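Local coordinates for protein carbonic anhydrase (Trichomonas vaginalis, PDB 6Y04) that probably catalyses the reversible hydration of carbon dioxide to hydrogencarbonate, as a beta-class carbonic anhydrase with one zinc ion per subunit, at residues N65-T70 / R149-N154; I91-H96 / I161-L166. One frame throughout, in Å; residues are numbered along the deposited sequence.

Interaction 1. Residues N65-T70 / R149-N154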
loop_
_atom_site.group_PDB
_atom_site.type_symbol
_atom_site.label_atom_id
_atom_site.label_comp_id
_atom_site.label_asym_id
_atom_site.label_seq_id
_atom_site.Cartn_x
_atom_site.Cartn_y
_atom_site.Cartn_z
ATOM N N ASN A 65 6.497 5.277 1.262
ATOM C CA ASN A 65 7.039 3.935 1.064
ATOM C C ASN A 65 8.201 3.642 2.020
ATOM O O ASN A 65 9.237 3.116 1.604
ATOM C CB ASN A 65 7.471 3.707 -0.391
ATOM C CG ASN A 65 8.400 4.786 -0.909
ATOM O OD1 ASN A 65 7.945 5.820 -1.396
ATOM N ND2 ASN A 65 9.700 4.563 -0.792
ATOM N N GLY A 66 8.014 3.974 3.302
ATOM C CA GLY A 66 9.109 3.941 4.257
ATOM C C GLY A 66 9.019 2.752 5.209
ATOM O O GLY A 66 7.938 2.392 5.678
ATOM N N ILE A 67 10.179 2.136 5.455
ATOM C CA ILE A 67 10.362 1.230 6.576
ATOM C C ILE A 67 11.449 1.838 7.453
ATOM O O ILE A 67 12.611 1.888 7.061
ATOM C CB ILE A 67 10.741 -0.191 6.103
ATOM C CG1 ILE A 67 9.720 -0.770 5.121
ATOM C CG2 ILE A 67 10.986 -1.119 7.283
ATOM C CD1 ILE A 67 9.971 -0.378 3.679
ATOM N N TRP A 68 11.050 2.329 8.626
ATOM C CA TRP A 68 11.995 2.905 9.564
ATOM C C TRP A 68 12.196 1.963 10.749
ATOM O O TRP A 68 13.125 2.147 11.533
ATOM C CB TRP A 68 11.561 4.317 9.988
ATOM C CG TRP A 68 10.112 4.453 10.364
ATOM C CD1 TRP A 68 9.094 4.859 9.553
ATOM C CD2 TRP A 68 9.513 4.198 11.652
ATOM N NE1 TRP A 68 7.909 4.868 10.238
ATOM C CE2 TRP A 68 8.131 4.472 11.529
ATOM C CE3 TRP A 68 10.001 3.771 12.897
ATOM C CZ2 TRP A 68 7.242 4.332 12.600
ATOM C CZ3 TRP A 68 9.125 3.619 13.954
ATOM C CH2 TRP A 68 7.761 3.899 13.802
ATOM N N THR A 69 11.325 0.951 10.859
ATOM C CA THR A 69 11.314 0.037 11.992
ATOM C C THR A 69 11.973 -1.285 11.610
ATOM O O THR A 69 11.931 -1.690 10.444
ATOM C CB THR A 69 9.879 -0.211 12.486
ATOM O OG1 THR A 69 9.956 -0.882 13.743
ATOM C CG2 THR A 69 9.044 -1.040 11.532
ATOM N N THR A 70 12.573 -1.949 12.606
ATOM C CA THR A 70 12.999 -3.335 12.450
ATOM C C THR A 70 12.089 -4.271 13.253
ATOM O O THR A 70 12.368 -5.461 13.367
ATOM C CB THR A 70 14.498 -3.541 12.713
ATOM O OG1 THR A 70 14.723 -3.456 14.122
ATOM C CG2 THR A 70 15.389 -2.578 11.954
ATOM N N ARG A 149 17.772 -0.643 4.141
ATOM C CA ARG A 149 18.576 -1.083 5.273
ATOM C C ARG A 149 17.686 -1.726 6.334
ATOM O O ARG A 149 18.030 -2.776 6.865
ATOM C CB ARG A 149 19.417 0.065 5.838
ATOM C CG ARG A 149 20.528 -0.396 6.768
ATOM C CD ARG A 149 21.068 0.703 7.671
ATOM N NE ARG A 149 20.053 1.713 7.955
ATOM C CZ ARG A 149 19.457 1.914 9.132
ATOM N NH1 ARG A 149 19.797 1.201 10.196
ATOM N NH2 ARG A 149 18.541 2.861 9.248
ATOM N N CYS A 150 16.540 -1.099 6.626
ATOM C CA CYS A 150 15.680 -1.545 7.716
ATOM C C CYS A 150 15.012 -2.881 7.393
ATOM O O CYS A 150 14.768 -3.677 8.293
ATOM C CB CYS A 150 14.642 -0.497 8.108
ATOM S SG CYS A 150 15.355 0.881 9.053
ATOM N N VAL A 151 14.715 -3.120 6.114
ATOM C CA VAL A 151 14.182 -4.408 5.706
ATOM C C VAL A 151 15.280 -5.463 5.850
ATOM O O VAL A 151 15.039 -6.542 6.386
ATOM C CB VAL A 151 13.572 -4.367 4.292
ATOM C CG1 VAL A 151 13.010 -5.721 3.878
ATOM C CG2 VAL A 151 12.496 -3.301 4.181
ATOM N N ARG A 152 16.495 -5.118 5.402
ATOM C CA ARG A 152 17.643 -6.014 5.463
ATOM C C ARG A 152 17.891 -6.481 6.899
ATOM O O ARG A 152 18.034 -7.675 7.145
ATOM C CB ARG A 152 18.867 -5.355 4.814
ATOM C CG ARG A 152 20.153 -6.171 4.872
ATOM C CD ARG A 152 19.937 -7.672 4.750
ATOM N NE ARG A 152 19.756 -8.164 3.388
ATOM C CZ ARG A 152 18.879 -9.094 3.021
ATOM N NH1 ARG A 152 18.050 -9.633 3.901
ATOM N NH2 ARG A 152 18.822 -9.467 1.760
ATOM N N GLU A 153 17.920 -5.531 7.841
ATOM C CA GLU A 153 18.303 -5.798 9.220
ATOM C C GLU A 153 17.123 -6.337 10.021
ATOM O O GLU A 153 17.250 -6.556 11.222
ATOM C CB GLU A 153 18.917 -4.551 9.860
ATOM C CG GLU A 153 20.387 -4.391 9.512
ATOM C CD GLU A 153 20.968 -2.985 9.592
ATOM O OE1 GLU A 153 20.441 -2.158 10.373
ATOM O OE2 GLU A 153 21.950 -2.720 8.865
ATOM N N ASN A 154 15.981 -6.539 9.349
ATOM C CA ASN A 154 14.816 -7.117 10.000
ATOM C C ASN A 154 15.089 -8.598 10.250
ATOM O O ASN A 154 15.375 -9.346 9.316
ATOM C CB ASN A 154 13.516 -6.868 9.226
ATOM C CG ASN A 154 12.272 -7.185 10.033
ATOM O OD1 ASN A 154 12.103 -8.305 10.501
ATOM N ND2 ASN A 154 11.387 -6.218 10.198
#
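Ile-67 meets Val-151 and Cys-150 in the apolar part of the contact between the loop 65-70, which leads from strand 57-61 to helix 74-85, and the C-terminal end of helix 140-152. A single methyl of the valine, CG2, sits against the isoleucine side chain, with Val-151 CG2 3.9 Å from Ile-67 CG1 and the terminal CD1 equally near. The other isoleucine branch turns to the preceding helix residue: Ile-67 CG2, anti to its own N because chi1 is -56°, lies 3.8 Å from Cys-150 CB. Ile-75 and Val-76 of helix 74-85 also touch Ile-67, and Leu-79 touches Val-151, so the two residues belong to a larger apolar layer.

Carbonyl groups of the loop gather round Cys-150, whose bond to CB points at the loop. The closest approach is from Ile-67 O, 3.3 Å from Cys-150 CB, while Thr-69 O stands 3.8 Å from the same carbon. The sulfur lies beside the backbone N of Cys-150 itself (chi1 -75°), between Ile-67 O, 3.5 Å from Cys-150 SG, and Trp-68 O, slightly farther off. Farther along, Thr-70 lays its methyl near the helix backbone, CG2 being 3.9 Å from Cys-150 O.

The polar groups are served mainly from outside the pairing. Asn-154 ND2 comes within 3.4 Å of Thr-70 O at a poor angle; its hydrogen bond goes to Gly-71 O, and Asn-154 OD1 accepts from Leu-156 N. Ser-147 OG of the same helix bonds Ile-67 N, and on the solvent side Arg-149 NH1 and Glu-153 OE1 form a salt bridge whose hydrogen bond is weak.

With no clear hydrogen bond between the two segments, the loop is held here by shape and apolar cover, while Ser-147 and Asn-154 tie its backbone at neighbouring points.

Interaction 2. Residues I91-H96 / I161-L166; sequences IFIMGH and IPIHGL. With ZN (zinc ion), chain C.
Phe-92 and His-164 stand side by side on neighbouring parallel strands, their rings in an offset stack with centroids 4.4 Å apart and planes inclined by 29°. Both CG atoms lie beside their own backbone N (chi1 -63° for Phe-92, -41° for His-164), which sends the rings off in the same direction. The imidazole reaches over one face of the phenyl ring near its rim, and His-164 CD2 comes to 3.4 Å from Phe-92 CE2. On this face of the sheet, Leu-166 CD1 approaches Phe-92 CD2 at 3.8 Å, and Leu-166 CB meets the Met-94 chain. On the reverse face Ile-93 CD1 packs alongside Ile-163 CG2, 3.6 Å away, while Ile-91 crosses Ile-161.

Beneath runs a parallel ladder: Ile-91 N to Pro-162 O, His-164 N to Ile-91 O at 2.8 Å, Ile-93 N to His-164 O and Leu-166 N to Ile-93 O. The rung from Gly-95 N to Leu-166 O is more bent; Gly-95 also bonds Ile-168.

Outside the pair, NE2 of the imidazole bonds Glu-90 OE1 and ND1 bonds Gly-181 N, together fixing its rotation. Ile-7 and Leu-4 of the second subunit pack on Phe-92 and Leu-166, whereas helices 74-85 and 140-152 cover the isoleucine face.

At the next residue, His-96 binds zinc through NE2 at 2.0 Å. Cys-37 and Cys-99, through their SG atoms, and a water oxygen 2.0 Å from the zinc complete four ligands. A central strand bonded in register to its neighbour thus delivers a zinc ligand, and the metal-bound water is consistent with an open-state beta-class site.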
loop_
_atom_site.group_PDB
_atom_site.type_symbol
_atom_site.label_atom_id
_atom_site.label_comp_id
_atom_site.label_asym_id
_atom_site.label_seq_id
_atom_site.Cartn_x
_atom_site.Cartn_y
_atom_site.Cartn_z
ATOM N N ILE A 91 12.621 -8.326 -3.156
ATOM C CA ILE A 91 11.870 -7.147 -2.759
ATOM C C ILE A 91 12.482 -5.921 -3.433
ATOM O O ILE A 91 13.686 -5.693 -3.343
ATOM C CB ILE A 91 11.825 -6.993 -1.223
ATOM C CG1 ILE A 91 11.170 -8.192 -0.531
ATOM C CG2 ILE A 91 11.161 -5.681 -0.822
ATOM C CD1 ILE A 91 11.389 -8.224 0.973
ATOM N N PHE A 92 11.630 -5.138 -4.104
ATOM C CA PHE A 92 12.025 -3.852 -4.653
ATOM C C PHE A 92 11.331 -2.737 -3.880
ATOM O O PHE A 92 10.100 -2.681 -3.835
ATOM C CB PHE A 92 11.624 -3.765 -6.125
ATOM C CG PHE A 92 12.307 -4.769 -7.013
ATOM C CD1 PHE A 92 11.887 -6.094 -7.038
ATOM C CD2 PHE A 92 13.375 -4.395 -7.816
ATOM C CE1 PHE A 92 12.522 -7.028 -7.847
ATOM C CE2 PHE A 92 14.009 -5.328 -8.624
ATOM C CZ PHE A 92 13.581 -6.639 -8.642
ATOM N N ILE A 93 12.134 -1.856 -3.272
ATOM C CA ILE A 93 11.601 -0.656 -2.644
ATOM C C ILE A 93 11.825 0.539 -3.569
ATOM O O ILE A 93 12.961 0.882 -3.899
ATOM C CB ILE A 93 12.205 -0.465 -1.237
ATOM C CG1 ILE A 93 11.812 -1.637 -0.332
ATOM C CG2 ILE A 93 11.788 0.872 -0.637
ATOM C CD1 ILE A 93 12.824 -1.930 0.736
ATOM N N MET A 94 10.716 1.164 -3.983
ATOM C CA MET A 94 10.750 2.167 -5.035
ATOM C C MET A 94 10.141 3.482 -4.547
ATOM O O MET A 94 8.917 3.621 -4.467
ATOM C CB MET A 94 10.010 1.672 -6.279
ATOM C CG MET A 94 9.992 2.688 -7.392
ATOM S SD MET A 94 9.524 1.981 -8.967
ATOM C CE MET A 94 7.796 1.624 -8.656
ATOM N N GLY A 95 11.027 4.440 -4.240
ATOM C CA GLY A 95 10.636 5.790 -3.879
ATOM C C GLY A 95 10.505 6.670 -5.116
ATOM O O GLY A 95 10.710 6.210 -6.236
ATOM N N HIS A 96 10.158 7.942 -4.910
ATOM C CA HIS A 96 9.973 8.836 -6.039
ATOM C C HIS A 96 10.374 10.257 -5.669
ATOM O O HIS A 96 10.270 10.657 -4.512
ATOM C CB HIS A 96 8.535 8.755 -6.564
ATOM C CG HIS A 96 7.520 9.351 -5.644
ATOM N ND1 HIS A 96 6.921 10.566 -5.905
ATOM C CD2 HIS A 96 7.005 8.920 -4.467
ATOM C CE1 HIS A 96 6.074 10.854 -4.941
ATOM N NE2 HIS A 96 6.110 9.867 -4.042
ATOM N N ILE A 161 17.015 -13.260 0.620
ATOM C CA ILE A 161 16.031 -12.508 -0.148
ATOM C C ILE A 161 16.640 -11.147 -0.491
ATOM O O ILE A 161 16.758 -10.282 0.376
ATOM C CB ILE A 161 14.699 -12.358 0.629
ATOM C CG1 ILE A 161 14.047 -13.702 0.979
ATOM C CG2 ILE A 161 13.738 -11.402 -0.076
ATOM C CD1 ILE A 161 13.412 -14.443 -0.174
ATOM N N PRO A 162 17.077 -10.911 -1.749
ATOM C CA PRO A 162 17.579 -9.594 -2.146
ATOM C C PRO A 162 16.581 -8.453 -1.939
ATOM O O PRO A 162 15.385 -8.607 -2.183
ATOM C CB PRO A 162 17.918 -9.753 -3.637
ATOM C CG PRO A 162 17.231 -11.031 -4.071
ATOM C CD PRO A 162 17.152 -11.897 -2.836
ATOM N N ILE A 163 17.102 -7.312 -1.467
ATOM C CA ILE A 163 16.322 -6.093 -1.322
ATOM C C ILE A 163 16.964 -4.977 -2.142
ATOM O O ILE A 163 18.070 -4.524 -1.825
ATOM C CB ILE A 163 16.170 -5.699 0.157
ATOM C CG1 ILE A 163 15.636 -6.872 0.981
ATOM C CG2 ILE A 163 15.276 -4.475 0.280
ATOM C CD1 ILE A 163 16.140 -6.885 2.387
ATOM N N HIS A 164 16.232 -4.540 -3.180
ATOM C CA HIS A 164 16.689 -3.519 -4.109
ATOM C C HIS A 164 16.038 -2.177 -3.790
ATOM O O HIS A 164 14.969 -2.114 -3.192
ATOM C CB HIS A 164 16.392 -3.916 -5.563
ATOM C CG HIS A 164 16.644 -5.351 -5.868
ATOM N ND1 HIS A 164 17.889 -5.822 -6.187
ATOM C CD2 HIS A 164 15.814 -6.415 -5.903
ATOM C CE1 HIS A 164 17.822 -7.121 -6.405
ATOM N NE2 HIS A 164 16.558 -7.510 -6.233
ATOM N N GLY A 165 16.700 -1.107 -4.231
ATOM C CA GLY A 165 16.182 0.238 -4.086
ATOM C C GLY A 165 16.110 0.932 -5.437
ATOM O O GLY A 165 17.095 0.956 -6.166
ATOM N N LEU A 166 14.926 1.466 -5.751
ATOM C CA LEU A 166 14.695 2.153 -7.009
ATOM C C LEU A 166 14.118 3.536 -6.732
ATOM O O LEU A 166 13.488 3.770 -5.700
ATOM C CB LEU A 166 13.725 1.340 -7.869
ATOM C CG LEU A 166 14.136 -0.104 -8.160
ATOM C CD1 LEU A 166 13.084 -0.798 -9.009
ATOM C CD2 LEU A 166 15.493 -0.173 -8.842
HETATM ZN ZN ZN C . 5.285 10.022 -2.177
HETATM O O HOH W 1 3.882 11.415 -1.892
#

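From the N terminus, the chain passes strand 57-61 and enters loop 65-70, the first half of interaction 1. After helix 74-85 it reaches strand 91-96, which opens interaction 2. The helices between 106 and 152 follow; residues 149-154 close the first loop, spanning 78 intervening residues, and 161-166 then close the second. The segments alternate, so the two contacts cross. Interaction 1 ties the loop after strand 57-61 to a covering helix, and interaction 2 joins two inner strands. Val-151 CG1 packs on Ile-163 CD1, 3.7 Å apart, seating helix 140-152 on the sheet, and Arg-152 NH2 makes a probable hydrogen bond of 2.6 Å to Ile-161 O. Asn-65 brings its loop against strand 91-96 at Gly-95.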